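Local coordinates for protein transcriptional regulator, MarR family (Silicibacter pomeroyi DSS-3, PDB 3BOQ) that probably acts as a DNA-binding transcriptional regulator of the MarR family, working as a dimer built on winged helix-turn-helix domains, at residues 54-59 with 66-71. Residues are numbered along the deposited sequence; the frame is centred on the assembly and turned at random.
Sequences AQLARN and GKLSGA
Leu68 O accepts a hydrogen bond from Ala71 N at 3.1 Å, and the turn it closes brings two side chains up against the neighbouring helix: Ala71 meets Gln55, and Leu68 reaches both Gln55 and Leu56. The backbones come nearest where Gln55 CA lies 6.5 Å from Ala71 CA. Here CB of Ala71 points at the long side chain of Gln55 and stands 4.1 Å from Gln55 CG. That same CG also lies 3.6 Å from Ala71 O. The Gln55 chain bends at chi2 (-41°), which sets the amide group beside the Ala71 carbonyl. On the other flank of Gln55 the contact is purely apolar. Leu68 holds CG anti to its own backbone N (chi1 173°), and from there its CD1 methyl rests against two neighbouring residues of helix 47-58, 3.8 Å from Leu56 CD2 and 4.1 Å from Gln55 CB. The two leucine side chains cross at a slant, touching through those methyl ends. These are helices of a winged helix-turn-helix domain: 65-71 is the first helix of the helix-turn-helix, 79-88 corresponds to the recognition helix, as in other MarR proteins, and 47-58 packs against 65-71, the axes of 54-58 and 66-71 making an angle of 115°. Val83 of helix 79-88 lies against Leu68, while Leu63, on the strand leading into 65-71, touches both Gln55 and Leu56. An alanine in place of Gln55 keeps the CB that touches Leu68 but lacks the chain beyond it, which would probably leave a gap beside the methyl and carbonyl of Ala71. Leu56 also meets Val92 and Leu108, on loops of the same domain.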
loop_
_atom_site.group_PDB
_atom_site.type_symbol
_atom_site.label_atom_id
_atom_site.label_comp_id
_atom_site.label_asym_id
_atom_site.label_seq_id
_atom_site.Cartn_x
_atom_site.Cartn_y
_atom_site.Cartn_z
ATOM N N ALA B 54 -0.425 11.487 13.431
ATOM C CA ALA B 54 -1.857 11.654 13.353
ATOM C C ALA B 54 -2.574 10.874 14.452
ATOM O O ALA B 54 -3.536 11.376 15.037
ATOM C CB ALA B 54 -2.354 11.224 11.964
ATOM N N GLN B 55 -2.105 9.657 14.734
ATOM C CA GLN B 55 -2.710 8.824 15.775
ATOM C C GLN B 55 -2.488 9.458 17.128
ATOM O O GLN B 55 -3.398 9.497 17.938
ATOM C CB GLN B 55 -2.157 7.395 15.763
ATOM C CG GLN B 55 -2.085 6.769 14.391
ATOM C CD GLN B 55 -3.318 7.073 13.515
ATOM O OE1 GLN B 55 -3.182 7.490 12.355
ATOM N NE2 GLN B 55 -4.516 6.883 14.075
ATOM N N LEU B 56 -1.285 9.986 17.340
ATOM C CA LEU B 56 -0.932 10.661 18.578
ATOM C C LEU B 56 -1.655 11.994 18.743
ATOM O O LEU B 56 -2.104 12.302 19.840
ATOM C CB LEU B 56 0.586 10.844 18.700
ATOM C CG LEU B 56 1.421 9.573 18.492
ATOM C CD1 LEU B 56 2.883 9.901 18.340
ATOM C CD2 LEU B 56 1.204 8.553 19.605
ATOM N N ALA B 57 -1.763 12.792 17.678
ATOM C CA ALA B 57 -2.530 14.044 17.759
ATOM C C ALA B 57 -4.009 13.792 18.076
ATOM O O ALA B 57 -4.623 14.604 18.771
ATOM C CB ALA B 57 -2.385 14.874 16.496
ATOM N N ARG B 58 -4.573 12.686 17.570
ATOM C CA ARG B 58 -5.939 12.284 17.915
ATOM C C ARG B 58 -6.045 11.842 19.396
ATOM O O ARG B 58 -7.124 11.926 20.001
ATOM C CB ARG B 58 -6.469 11.178 16.965
ATOM C CG ARG B 58 -8.018 10.941 17.063
ATOM C CD ARG B 58 -8.650 9.994 15.978
ATOM N NE ARG B 58 -7.922 9.971 14.689
ATOM C CZ ARG B 58 -7.794 10.999 13.834
ATOM N NH1 ARG B 58 -8.343 12.190 14.092
ATOM N NH2 ARG B 58 -7.089 10.839 12.711
ATOM N N ASN B 59 -4.919 11.394 19.965
ATOM C CA ASN B 59 -4.862 10.798 21.315
ATOM C C ASN B 59 -3.853 11.500 22.244
ATOM O O ASN B 59 -2.782 10.955 22.509
ATOM C CB ASN B 59 -4.511 9.301 21.235
ATOM C CG ASN B 59 -5.516 8.490 20.418
ATOM O OD1 ASN B 59 -6.455 7.893 20.967
ATOM N ND2 ASN B 59 -5.309 8.445 19.107
ATOM N N GLY B 66 2.133 -0.759 21.416
ATOM C CA GLY B 66 1.144 -1.646 20.814
ATOM C C GLY B 66 -0.113 -0.949 20.323
ATOM O O GLY B 66 -0.604 -1.248 19.233
ATOM N N LYS B 67 -0.637 -0.015 21.120
ATOM C CA LYS B 67 -1.851 0.702 20.729
ATOM C C LYS B 67 -1.587 1.697 19.597
ATOM O O LYS B 67 -2.442 1.883 18.719
ATOM C CB LYS B 67 -2.534 1.363 21.933
ATOM C CG LYS B 67 -3.207 0.347 22.864
ATOM C CD LYS B 67 -4.220 1.001 23.802
ATOM C CE LYS B 67 -4.836 -0.014 24.769
ATOM N NZ LYS B 67 -5.691 -1.025 24.082
ATOM N N LEU B 68 -0.402 2.316 19.624
ATOM C CA LEU B 68 0.090 3.135 18.510
ATOM C C LEU B 68 0.201 2.303 17.236
ATOM O O LEU B 68 -0.300 2.701 16.178
ATOM C CB LEU B 68 1.451 3.764 18.829
ATOM C CG LEU B 68 2.162 4.518 17.697
ATOM C CD1 LEU B 68 1.289 5.613 17.125
ATOM C CD2 LEU B 68 3.421 5.135 18.224
ATOM N N SER B 69 0.888 1.170 17.353
ATOM C CA SER B 69 1.093 0.240 16.260
ATOM C C SER B 69 -0.256 -0.199 15.685
ATOM O O SER B 69 -0.433 -0.190 14.422
ATOM C CB SER B 69 1.930 -0.943 16.754
ATOM O OG SER B 69 1.820 -2.093 15.932
ATOM N N GLY B 70 -1.199 -0.541 16.615
ATOM C CA GLY B 70 -2.551 -1.003 16.274
ATOM C C GLY B 70 -3.415 0.006 15.514
ATOM O O GLY B 70 -4.386 -0.399 14.784
ATOM N N ALA B 71 -3.046 1.302 15.678
ATOM C CA ALA B 71 -3.828 2.430 15.140
ATOM C C ALA B 71 -3.246 3.011 13.841
ATOM O O ALA B 71 -3.868 3.844 13.179
ATOM C CB ALA B 71 -3.954 3.554 16.192
#